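Local coordinates for protein purine nucleoside phosphorylase (Anopheles gambiae, PDB 2P4S) that catalyses the phosphorolysis of purine ribo- and deoxyribonucleosides, preferring inosine and 2'-deoxyinosine, to free base and pentose 1-phosphate in purine salvage, at residues Gly113-Ser118 / Arg186-Ile191; Val299-Met304 / Ala322-Thr327; Lys260-Gln265 / Gly357-Arg362; Asn230-Pro235 / Arg243-Ala248. One frame throughout, in Å; residues are numbered along the deposited sequence.

Contact 1: residues Gly113-Ser118 / Arg186-Ile191; sequences GIICGS and RVMHLI. With DIH (7-[[(3R,4R)-3-(hydroxymethyl)-4-oxidanyl-pyrrolidin-1-ium-1-yl]methyl]-3,5-dihydropyrrolo[3,2-d]pyrimidin-4-one), chain F; PO4 (phosphate ion), chain D.
M188 reaches from its helix to G113, I114 and I115 of the strand. Its CB already points toward the strand. CG lies opposite the carbonyl carbon (chi1 -70°), and beyond it the chain is extended, which carries SD and CE to the strand. The sulfur comes down on the backbone where there is no side chain: SD of M188 is 3.8 Å from CA of G113. The methyl goes one step further. CE of M188 lies 3.8 Å from the backbone N of I114 and 4.1 Å from CG1 of I115. I115 turns CG1 to this side through chi1 -47°. Strand 112-116 pairs in parallel with both 161-167 and 195-204, and helix 178-191 joins those two neighbours. This is a beta-alpha-beta crossover, and M188 is where its helix packs on the middle strand. M164 and L196, from the flanking strands, also pack on M188. All the touching residues are buried. Beyond its C-terminal end the strand runs into the phosphate site. There the backbone N of S118 gives a short, nearly straight hydrogen bond to O1 of the phosphate ion (2.6 Å, 170°), and A201, R169 and S305 bind the same ion.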
# COMPACT_ATOMS: atom_id res chain seq x y z
N GLY A 113 -27.47 1.68 -12.04
CA GLY A 113 -26.38 2.64 -12.34
C GLY A 113 -25.24 2.06 -13.19
O GLY A 113 -24.84 0.91 -12.99
N ILE A 114 -24.71 2.84 -14.13
CA ILE A 114 -23.64 2.39 -15.02
C ILE A 114 -22.48 3.42 -14.95
O ILE A 114 -22.68 4.63 -15.16
CB ILE A 114 -24.11 2.25 -16.50
CG1 ILE A 114 -25.30 1.29 -16.63
CG2 ILE A 114 -22.96 1.79 -17.41
CD1 ILE A 114 -26.05 1.36 -18.01
N ILE A 115 -21.28 2.95 -14.61
CA ILE A 115 -20.08 3.82 -14.73
C ILE A 115 -19.31 3.48 -16.00
O ILE A 115 -18.88 2.34 -16.15
CB ILE A 115 -19.19 3.73 -13.47
CG1 ILE A 115 -20.06 3.84 -12.22
CG2 ILE A 115 -18.11 4.85 -13.49
CD1 ILE A 115 -19.30 3.72 -10.88
N CYS A 116 -19.21 4.42 -16.93
CA CYS A 116 -18.41 4.27 -18.18
C CYS A 116 -16.93 4.71 -18.06
O CYS A 116 -16.65 5.89 -17.81
CB CYS A 116 -19.03 5.11 -19.31
SG CYS A 116 -20.78 4.77 -19.55
N GLY A 117 -16.00 3.79 -18.33
CA GLY A 117 -14.58 4.05 -18.15
C GLY A 117 -13.93 4.51 -19.43
O GLY A 117 -14.62 5.00 -20.35
N SER A 118 -12.61 4.34 -19.52
CA SER A 118 -11.86 4.86 -20.69
C SER A 118 -12.24 4.14 -21.98
O SER A 118 -12.02 2.92 -22.10
CB SER A 118 -10.35 4.83 -20.45
OG SER A 118 -9.99 5.76 -19.44
N ARG A 186 -22.89 5.96 -3.89
CA ARG A 186 -23.82 6.20 -2.74
C ARG A 186 -25.04 7.00 -3.20
O ARG A 186 -26.15 6.70 -2.80
CB ARG A 186 -23.17 6.96 -1.62
CG ARG A 186 -21.84 6.44 -1.12
CD ARG A 186 -22.08 5.45 -0.11
NE ARG A 186 -21.16 5.50 1.02
CZ ARG A 186 -20.83 4.42 1.73
NH1 ARG A 186 -21.35 3.19 1.42
NH2 ARG A 186 -19.99 4.55 2.75
N VAL A 187 -24.82 7.97 -4.08
CA VAL A 187 -25.89 8.72 -4.72
C VAL A 187 -26.83 7.82 -5.57
O VAL A 187 -28.04 7.90 -5.42
CB VAL A 187 -25.32 9.91 -5.59
CG1 VAL A 187 -26.44 10.61 -6.28
CG2 VAL A 187 -24.55 10.88 -4.70
N MET A 188 -26.28 6.98 -6.46
CA MET A 188 -27.07 5.98 -7.18
C MET A 188 -27.99 5.16 -6.24
O MET A 188 -29.17 5.01 -6.50
CB MET A 188 -26.17 5.04 -7.99
CG MET A 188 -25.46 5.64 -9.21
SD MET A 188 -24.17 4.50 -9.85
CE MET A 188 -23.77 5.34 -11.37
N HIS A 189 -27.46 4.67 -5.14
CA HIS A 189 -28.23 3.93 -4.15
C HIS A 189 -29.37 4.80 -3.58
O HIS A 189 -30.55 4.39 -3.55
CB HIS A 189 -27.27 3.48 -3.05
CG HIS A 189 -27.94 2.99 -1.80
ND1 HIS A 189 -28.70 1.84 -1.75
CD2 HIS A 189 -27.90 3.47 -0.53
CE1 HIS A 189 -29.13 1.66 -0.51
NE2 HIS A 189 -28.65 2.63 0.25
N LEU A 190 -29.03 6.01 -3.11
CA LEU A 190 -30.01 6.90 -2.52
C LEU A 190 -31.15 7.23 -3.50
O LEU A 190 -32.29 7.35 -3.11
CB LEU A 190 -29.34 8.17 -2.02
CG LEU A 190 -28.46 8.03 -0.79
CD1 LEU A 190 -27.87 9.40 -0.43
CD2 LEU A 190 -29.23 7.39 0.40
N ILE A 191 -30.81 7.35 -4.78
CA ILE A 191 -31.79 7.48 -5.86
C ILE A 191 -32.65 6.22 -6.11
O ILE A 191 -33.68 6.31 -6.75
CB ILE A 191 -31.05 7.91 -7.15
CG1 ILE A 191 -30.66 9.41 -7.03
CG2 ILE A 191 -31.81 7.53 -8.46
CD1 ILE A 191 -29.69 9.86 -8.10
O5' DIH F . -4.87 5.23 -20.43
C5' DIH F . -4.78 5.42 -19.01
C4' DIH F . -6.18 5.22 -18.46
C6' DIH F . -6.77 3.87 -18.91
C3' DIH F . -6.15 5.22 -16.95
O3' DIH F . -7.37 5.80 -16.48
C2' DIH F . -6.17 3.74 -16.59
N1' DIH F . -7.10 3.18 -17.63
C10 DIH F . -7.08 1.71 -17.59
C9 DIH F . -5.92 0.98 -18.23
C8 DIH F . -5.85 0.58 -19.59
N7 DIH F . -4.68 -0.07 -19.80
C5 DIH F . -3.97 -0.11 -18.63
C6 DIH F . -2.68 -0.72 -18.22
O6 DIH F . -1.91 -1.36 -19.06
N1 DIH F . -2.35 -0.56 -16.92
C2 DIH F . -3.12 0.11 -16.02
N3 DIH F . -4.31 0.65 -16.35
C4 DIH F . -4.74 0.53 -17.65
P PO4 D . -10.74 3.58 -16.60
O1 PO4 D . -11.40 2.84 -17.71
O2 PO4 D . -11.70 4.67 -16.12
O3 PO4 D . -10.42 2.73 -15.42
O4 PO4 D . -9.46 4.16 -17.13

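Contact 2: residues Val299-Met304 / Ala322-Thr327. With DIH (7-[[(3R,4R)-3-(hydroxymethyl)-4-oxidanyl-pyrrolidin-1-ium-1-yl]methyl]-3,5-dihydropyrrolo[3,2-d]pyrimidin-4-one), chain F.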
# COMPACT_ATOMS: atom_id res chain seq x y z
N VAL A 299 -3.57 -12.08 -11.06
CA VAL A 299 -4.22 -10.96 -11.77
C VAL A 299 -4.23 -11.19 -13.29
O VAL A 299 -3.16 -11.41 -13.92
CB VAL A 299 -3.52 -9.60 -11.42
CG1 VAL A 299 -3.99 -8.44 -12.35
CG2 VAL A 299 -3.69 -9.27 -9.91
N ASP A 300 -5.42 -11.08 -13.89
CA ASP A 300 -5.52 -11.15 -15.36
C ASP A 300 -5.57 -9.82 -16.05
O ASP A 300 -5.15 -9.73 -17.20
CB ASP A 300 -6.74 -11.99 -15.81
CG ASP A 300 -6.65 -13.39 -15.29
OD1 ASP A 300 -5.81 -14.19 -15.80
OD2 ASP A 300 -7.34 -13.66 -14.33
N ALA A 301 -6.11 -8.80 -15.38
CA ALA A 301 -6.35 -7.49 -16.01
C ALA A 301 -5.93 -6.40 -15.03
O ALA A 301 -6.27 -6.46 -13.88
CB ALA A 301 -7.84 -7.30 -16.43
N ILE A 302 -5.15 -5.44 -15.52
CA ILE A 302 -4.61 -4.39 -14.66
C ILE A 302 -5.20 -3.04 -15.04
O ILE A 302 -5.13 -2.63 -16.21
CB ILE A 302 -3.06 -4.29 -14.73
CG1 ILE A 302 -2.38 -5.61 -14.25
CG2 ILE A 302 -2.58 -3.09 -13.85
CD1 ILE A 302 -0.84 -5.80 -14.74
N GLY A 303 -5.76 -2.35 -14.05
CA GLY A 303 -6.40 -1.09 -14.29
C GLY A 303 -6.12 -0.10 -13.19
O GLY A 303 -5.22 -0.34 -12.40
N MET A 304 -6.91 0.98 -13.14
CA MET A 304 -6.74 2.04 -12.13
C MET A 304 -8.06 2.58 -11.56
O MET A 304 -8.12 3.74 -11.17
CB MET A 304 -5.96 3.23 -12.73
CG MET A 304 -4.59 2.84 -13.31
SD MET A 304 -3.81 4.25 -14.03
CE MET A 304 -2.29 3.58 -14.74
N ALA A 322 -19.46 -6.28 -13.49
CA ALA A 322 -18.37 -5.45 -14.01
C ALA A 322 -17.55 -6.16 -15.07
O ALA A 322 -17.40 -7.38 -15.02
CB ALA A 322 -17.46 -5.00 -12.85
N PHE A 323 -17.02 -5.40 -16.02
CA PHE A 323 -16.07 -5.91 -17.00
C PHE A 323 -14.99 -4.92 -17.37
O PHE A 323 -15.18 -3.71 -17.26
CB PHE A 323 -16.75 -6.43 -18.27
CG PHE A 323 -17.52 -5.39 -19.03
CD1 PHE A 323 -16.90 -4.62 -20.01
CD2 PHE A 323 -18.88 -5.22 -18.81
CE1 PHE A 323 -17.61 -3.71 -20.74
CE2 PHE A 323 -19.60 -4.29 -19.55
CZ PHE A 323 -18.95 -3.55 -20.52
N SER A 324 -13.87 -5.47 -17.85
CA SER A 324 -12.76 -4.73 -18.43
C SER A 324 -12.75 -4.95 -19.95
O SER A 324 -12.77 -6.11 -20.42
CB SER A 324 -11.43 -5.26 -17.88
OG SER A 324 -11.25 -5.07 -16.49
N LEU A 325 -12.68 -3.86 -20.72
CA LEU A 325 -12.24 -3.94 -22.10
C LEU A 325 -10.69 -3.95 -22.08
O LEU A 325 -10.07 -3.02 -21.53
CB LEU A 325 -12.75 -2.73 -22.90
CG LEU A 325 -12.42 -2.68 -24.40
CD1 LEU A 325 -13.06 -3.84 -25.21
CD2 LEU A 325 -12.89 -1.33 -24.93
N ILE A 326 -10.09 -5.00 -22.67
CA ILE A 326 -8.65 -5.14 -22.74
C ILE A 326 -8.18 -4.23 -23.87
O ILE A 326 -8.47 -4.48 -25.02
CB ILE A 326 -8.26 -6.63 -23.02
CG1 ILE A 326 -8.81 -7.56 -21.94
CG2 ILE A 326 -6.75 -6.78 -23.24
CD1 ILE A 326 -8.33 -7.24 -20.46
N THR A 327 -7.45 -3.16 -23.54
CA THR A 327 -7.22 -2.08 -24.52
C THR A 327 -5.79 -2.15 -25.02
O THR A 327 -5.41 -1.45 -25.94
CB THR A 327 -7.51 -0.70 -23.90
OG1 THR A 327 -6.87 -0.60 -22.61
CG2 THR A 327 -9.00 -0.51 -23.72
O5' DIH F . -4.87 5.23 -20.43
C5' DIH F . -4.78 5.42 -19.01
C4' DIH F . -6.18 5.22 -18.46
C6' DIH F . -6.77 3.87 -18.91
C3' DIH F . -6.15 5.22 -16.95
O3' DIH F . -7.37 5.80 -16.48
C2' DIH F . -6.17 3.74 -16.59
N1' DIH F . -7.10 3.18 -17.63
C10 DIH F . -7.08 1.71 -17.59
C9 DIH F . -5.92 0.98 -18.23
C8 DIH F . -5.85 0.58 -19.59
N7 DIH F . -4.68 -0.07 -19.80
C5 DIH F . -3.97 -0.11 -18.63
C6 DIH F . -2.68 -0.72 -18.22
O6 DIH F . -1.91 -1.36 -19.06
N1 DIH F . -2.35 -0.56 -16.92
C2 DIH F . -3.12 0.11 -16.02
N3 DIH F . -4.31 0.65 -16.35
C4 DIH F . -4.74 0.53 -17.65
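I326 and A301 meet because the isoleucine folds twice: chi1 -58° sets CG1 beside its own backbone N, and chi2 -59° swings CD1 round to the alanine. S324 has a similar first torsion (-64°), which puts OG on the side of A301. The two strands are not paired with each other. Strand 195-204 pairs with both, and strands 214-221 and 272-279 close the ring the other way round. The sheet curls here into the distorted barrel of the PNP family, and this contact crosses its interior. CB of A301 is the whole of one side. It lies 4.1 Å from CD1 of I326, an apolar touch, and 4.1 Å from OG of S324. No hydrogen bond links the segments. The buried serine hydroxyl is instead hydrogen-bonded to N200, while A202 and M215 pack beside A301. The ends of both strands run to the bound inhibitor. Here the backbone of I302 and G303 comes close to the deazahypoxanthine: O of I302 and CA of G303 are each 3.4 Å from its N3. T327 holds OG1 between its backbone N and carbonyl carbon, 3.4 Å from C8 of the inhibitor; this hydroxyl also has a weak hydrogen bond with O of A202. M304 runs extended along the inhibitor and touches both of its parts. SD of M304 is 3.5 Å from C2' of the pyrrolidine ring, and CE of M304 is 3.8 Å from C2 of the base.

Contact 3: residues Lys260-Gln265 / Gly357-Arg362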
# COMPACT_ATOMS: atom_id res chain seq x y z
N LYS A 260 -22.17 -14.49 -20.58
CA LYS A 260 -21.60 -15.53 -21.43
C LYS A 260 -22.62 -16.01 -22.49
O LYS A 260 -22.25 -16.34 -23.61
CB LYS A 260 -21.09 -16.70 -20.60
CG LYS A 260 -19.92 -16.40 -19.68
CD LYS A 260 -19.68 -17.53 -18.67
CE LYS A 260 -18.41 -17.30 -17.88
NZ LYS A 260 -18.13 -18.32 -16.77
N VAL A 261 -23.89 -16.05 -22.10
CA VAL A 261 -25.00 -16.37 -23.00
C VAL A 261 -25.21 -15.26 -24.05
O VAL A 261 -25.32 -15.56 -25.26
CB VAL A 261 -26.30 -16.62 -22.20
CG1 VAL A 261 -27.47 -16.85 -23.15
CG2 VAL A 261 -26.12 -17.82 -21.22
N ILE A 262 -25.23 -14.00 -23.59
CA ILE A 262 -25.27 -12.85 -24.48
C ILE A 262 -24.08 -12.83 -25.43
O ILE A 262 -24.23 -12.58 -26.62
CB ILE A 262 -25.33 -11.50 -23.64
CG1 ILE A 262 -26.63 -11.42 -22.82
CG2 ILE A 262 -25.03 -10.30 -24.53
CD1 ILE A 262 -26.54 -10.59 -21.50
N ALA A 263 -22.88 -13.11 -24.93
CA ALA A 263 -21.69 -13.10 -25.79
C ALA A 263 -21.90 -13.98 -26.99
O ALA A 263 -21.59 -13.57 -28.12
CB ALA A 263 -20.42 -13.56 -25.03
N ARG A 264 -22.42 -15.19 -26.78
CA ARG A 264 -22.67 -16.06 -27.93
C ARG A 264 -23.85 -15.56 -28.83
O ARG A 264 -23.75 -15.64 -30.07
CB ARG A 264 -22.82 -17.56 -27.52
CG ARG A 264 -22.82 -18.44 -28.74
CD ARG A 264 -22.62 -19.89 -28.49
NE ARG A 264 -22.82 -20.62 -29.73
CZ ARG A 264 -23.25 -21.87 -29.80
NH1 ARG A 264 -23.57 -22.59 -28.70
NH2 ARG A 264 -23.39 -22.41 -31.00
N GLN A 265 -24.93 -15.05 -28.24
CA GLN A 265 -26.04 -14.43 -29.03
C GLN A 265 -25.56 -13.35 -29.99
O GLN A 265 -26.07 -13.26 -31.10
CB GLN A 265 -27.12 -13.84 -28.13
CG GLN A 265 -27.88 -14.87 -27.26
CD GLN A 265 -28.71 -14.16 -26.17
OE1 GLN A 265 -28.61 -12.91 -25.98
NE2 GLN A 265 -29.55 -14.93 -25.46
N GLY A 357 -22.43 -1.51 -26.64
CA GLY A 357 -23.80 -1.03 -26.35
C GLY A 357 -24.82 -2.15 -26.34
O GLY A 357 -25.63 -2.27 -25.42
N GLU A 358 -24.76 -2.99 -27.36
CA GLU A 358 -25.61 -4.18 -27.46
C GLU A 358 -25.42 -5.11 -26.27
O GLU A 358 -26.40 -5.55 -25.65
CB GLU A 358 -25.31 -4.91 -28.77
CG GLU A 358 -26.30 -6.03 -29.10
CD GLU A 358 -27.77 -5.55 -29.21
OE1 GLU A 358 -28.03 -4.49 -29.86
OE2 GLU A 358 -28.67 -6.22 -28.64
N PHE A 359 -24.16 -5.36 -25.92
CA PHE A 359 -23.77 -6.21 -24.76
C PHE A 359 -24.33 -5.66 -23.47
O PHE A 359 -25.04 -6.34 -22.73
CB PHE A 359 -22.21 -6.38 -24.71
CG PHE A 359 -21.70 -7.23 -23.55
CD1 PHE A 359 -21.77 -8.64 -23.60
CD2 PHE A 359 -21.15 -6.63 -22.42
CE1 PHE A 359 -21.28 -9.42 -22.54
CE2 PHE A 359 -20.64 -7.42 -21.36
CZ PHE A 359 -20.72 -8.82 -21.42
N VAL A 360 -24.05 -4.39 -23.19
CA VAL A 360 -24.55 -3.78 -21.96
C VAL A 360 -26.10 -3.69 -21.90
O VAL A 360 -26.72 -3.91 -20.85
CB VAL A 360 -23.89 -2.41 -21.68
CG1 VAL A 360 -24.60 -1.66 -20.51
CG2 VAL A 360 -22.40 -2.62 -21.34
N SER A 361 -26.68 -3.37 -23.03
CA SER A 361 -28.13 -3.27 -23.21
C SER A 361 -28.86 -4.60 -22.93
O SER A 361 -29.89 -4.64 -22.24
CB SER A 361 -28.36 -2.77 -24.64
OG SER A 361 -29.72 -2.70 -24.89
N ARG A 362 -28.29 -5.71 -23.41
CA ARG A 362 -28.79 -7.05 -23.04
C ARG A 362 -28.64 -7.45 -21.57
O ARG A 362 -29.54 -8.10 -21.05
CB ARG A 362 -28.23 -8.09 -23.98
CG ARG A 362 -28.69 -7.83 -25.37
CD ARG A 362 -28.53 -9.00 -26.28
NE ARG A 362 -28.91 -8.61 -27.64
CZ ARG A 362 -29.27 -9.46 -28.60
NH1 ARG A 362 -29.28 -10.78 -28.35
NH2 ARG A 362 -29.59 -9.01 -29.81
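The short helical segments around I262 and F359 run roughly antiparallel at 138°, with axes 10.0 Å apart and CA atoms of I262 and F359 6.8 Å apart, the nearest pair. I262 is the buried centre of the contact. CG2 of I262 meets the F359 ring obliquely, 3.8 Å from CD1 of F359, and also reaches CB of R362. CG1 and CD1 lie over the base of R362, with CD1 of I262 3.8 Å from the backbone C of R362 and CG1 of I262 3.9 Å from CB of R362. F359 turns CG anti to its backbone N (chi1 180°), which carries the ring back to the isoleucine. Toward the more exposed side a hydrogen bond takes over. NH1 of R362 donates to OE1 of Q265 at 3.3 Å. The amide oxygen lies in the guanidinium plane, but the donor stands 47° out of the carbonyl plane, away from a lone pair. NE of R362 makes a salt bridge of 2.6 Å to OE2 of E358, one helical turn back, on the anti lone pair of that oxygen. This probably fixes the rotation of the arginine. Helices 253-265 and 353-370 lie against one side of the sheet: A263 rests on L272 of strand 272-279, F359 on L216 of strand 214-221, and the F359 ring meets F323 of strand 319-329 edge-to-face.

Contact 4: residues Asn230-Pro235 / Arg243-Ala248. With DIH (7-[[(3R,4R)-3-(hydroxymethyl)-4-oxidanyl-pyrrolidin-1-ium-1-yl]methyl]-3,5-dihydropyrrolo[3,2-d]pyrimidin-4-one), chain H.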
# COMPACT_ATOMS: atom_id res chain seq x y z
N ASN A 230 -8.90 2.59 1.54
CA ASN A 230 -10.23 1.95 1.31
C ASN A 230 -11.24 3.06 1.36
O ASN A 230 -11.14 3.86 2.25
CB ASN A 230 -10.51 0.90 2.42
CG ASN A 230 -11.74 0.05 2.13
OD1 ASN A 230 -12.86 0.52 2.26
ND2 ASN A 230 -11.54 -1.24 1.78
N PRO A 231 -12.25 3.07 0.45
CA PRO A 231 -13.32 4.09 0.54
C PRO A 231 -14.18 4.05 1.84
O PRO A 231 -14.87 5.00 2.15
CB PRO A 231 -14.18 3.81 -0.71
CG PRO A 231 -13.96 2.37 -0.98
CD PRO A 231 -12.51 2.15 -0.68
N LEU A 232 -14.09 2.99 2.62
CA LEU A 232 -14.93 2.89 3.79
C LEU A 232 -14.21 3.28 5.07
O LEU A 232 -14.77 3.20 6.15
CB LEU A 232 -15.50 1.47 3.91
CG LEU A 232 -16.16 0.87 2.66
CD1 LEU A 232 -16.52 -0.55 2.99
CD2 LEU A 232 -17.38 1.70 2.18
N GLN A 233 -12.94 3.66 4.96
CA GLN A 233 -12.18 4.04 6.18
C GLN A 233 -12.85 5.24 6.86
O GLN A 233 -13.32 6.15 6.18
CB GLN A 233 -10.72 4.35 5.85
CG GLN A 233 -9.80 4.37 7.10
CD GLN A 233 -8.51 5.14 6.88
OE1 GLN A 233 -8.34 5.80 5.84
NE2 GLN A 233 -7.60 5.07 7.84
N GLY A 234 -12.93 5.22 8.18
CA GLY A 234 -13.58 6.28 8.95
C GLY A 234 -14.90 5.80 9.54
O GLY A 234 -15.27 4.65 9.36
N PRO A 235 -15.63 6.69 10.25
CA PRO A 235 -16.91 6.29 10.87
C PRO A 235 -17.87 5.58 9.89
O PRO A 235 -17.95 5.96 8.72
CB PRO A 235 -17.52 7.64 11.30
CG PRO A 235 -16.28 8.51 11.61
CD PRO A 235 -15.29 8.11 10.53
N ARG A 243 -20.67 -2.14 9.54
CA ARG A 243 -19.26 -1.86 9.75
C ARG A 243 -18.39 -2.82 8.92
O ARG A 243 -17.42 -2.37 8.26
CB ARG A 243 -18.86 -2.01 11.23
CG ARG A 243 -17.57 -1.24 11.60
CD ARG A 243 -16.92 -0.70 10.37
NE ARG A 243 -16.27 0.52 10.69
CZ ARG A 243 -15.89 1.46 9.84
NH1 ARG A 243 -16.08 1.36 8.53
NH2 ARG A 243 -15.32 2.51 10.36
N PHE A 244 -18.74 -4.11 8.97
CA PHE A 244 -18.00 -5.19 8.33
C PHE A 244 -18.90 -5.97 7.43
O PHE A 244 -20.10 -6.06 7.69
CB PHE A 244 -17.44 -6.16 9.38
CG PHE A 244 -16.68 -5.51 10.44
CD1 PHE A 244 -15.42 -4.94 10.16
CD2 PHE A 244 -17.22 -5.43 11.74
CE1 PHE A 244 -14.70 -4.30 11.14
CE2 PHE A 244 -16.50 -4.79 12.76
CZ PHE A 244 -15.23 -4.22 12.46
N PHE A 245 -18.34 -6.57 6.39
CA PHE A 245 -19.12 -7.45 5.51
C PHE A 245 -18.18 -8.31 4.68
O PHE A 245 -16.97 -7.96 4.52
CB PHE A 245 -20.09 -6.66 4.62
CG PHE A 245 -19.39 -5.67 3.69
CD1 PHE A 245 -19.10 -6.02 2.37
CD2 PHE A 245 -19.03 -4.39 4.15
CE1 PHE A 245 -18.42 -5.12 1.54
CE2 PHE A 245 -18.38 -3.47 3.33
CZ PHE A 245 -18.06 -3.83 2.02
N GLY A 246 -18.72 -9.40 4.14
CA GLY A 246 -17.94 -10.38 3.37
C GLY A 246 -18.02 -10.08 1.89
O GLY A 246 -19.00 -9.48 1.41
N MET A 247 -17.01 -10.54 1.14
CA MET A 247 -16.93 -10.22 -0.32
C MET A 247 -17.43 -11.33 -1.25
O MET A 247 -17.42 -11.16 -2.48
CB MET A 247 -15.49 -9.81 -0.67
CG MET A 247 -15.05 -8.49 0.02
SD MET A 247 -16.06 -7.10 -0.56
CE MET A 247 -15.58 -6.96 -2.27
N ALA A 248 -17.90 -12.45 -0.70
CA ALA A 248 -18.33 -13.58 -1.52
C ALA A 248 -19.44 -13.18 -2.49
O ALA A 248 -20.42 -12.54 -2.09
CB ALA A 248 -18.78 -14.75 -0.67
O5' DIH H . -15.03 -8.88 12.65
C5' DIH H . -14.27 -7.73 12.27
C4' DIH H . -13.09 -7.56 13.22
C6' DIH H . -12.37 -8.89 13.51
C3' DIH H . -12.04 -6.60 12.65
O3' DIH H . -11.52 -5.77 13.69
C2' DIH H . -10.91 -7.52 12.20
N1' DIH H . -10.95 -8.58 13.24
C10 DIH H . -10.10 -9.71 12.89
C9 DIH H . -10.59 -10.71 11.86
C8 DIH H . -11.31 -11.88 12.13
N7 DIH H . -11.56 -12.56 10.97
C5 DIH H . -10.98 -11.86 9.96
C6 DIH H . -10.87 -12.07 8.49
O6 DIH H . -11.39 -13.08 7.94
N1 DIH H . -10.21 -11.13 7.80
C2 DIH H . -9.67 -10.02 8.38
N3 DIH H . -9.72 -9.79 9.69
C4 DIH H . -10.38 -10.72 10.49
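R243 NH2 is modelled only 2.4 Å from the carbonyl O of G234, very short for a hydrogen bond, so its length is doubtful. The second bond of this arginine is longer but fairly straight: NH1 of R243 donates to O of L232 at 3.3 Å and 161°, with the oxygen in the guanidinium plane. As modelled, R243 starts away from the facing segment and returns by a bent chain; chi2, almost eclipsed at -8°, is doubtful too. L232 and F245 approach from opposite directions, with CD1 of L232 in the ring plane 3.5 Å from CE2 of F245. L232 is held in a type I turn, and its backbone N donates to OD1 of N230 at 2.8 Å, an Asx turn. The same loop helps complete an active site of the trimer. F244 lays one ring face over the inhibitor bound by the second subunit, with inhibitor C5' over the ring centre and 3.6 Å from CE1 of F244. CG of R243 lies against the opposite face, toward its rim. H342 and Y173 of the second subunit bind that inhibitor and also meet the F244 ring. Across this contact the guanidinium meets two backbone carbonyls, which probably share its charge. The bond to L232, and the doubtful one to G234, link the two loop arms, and R243 CG backs the ring that covers the hydroxymethyl arm of the inhibitor's pyrrolidine.

In the fold
From the N terminus, contact 1 comes first: it joins strand 112-116 to helix 178-191 and closes a long loop that includes strands 152-158 and 161-167. Contact 4 then closes a short loop, between helices 223-226 and 253-265, at the border with the second subunit. Contact 3 opens next, on helix 253-265, and closes last, on helix 353-370. Contact 2 falls wholly within its span, so the two nest; no pair crosses. The contacts also touch. I114 packs on V360, R186 on L232, and F323 on V360 and F359. Contacts 1 and 2 both reach the inhibitor of one site, and contact 4 reaches the inhibitor bound by the second subunit.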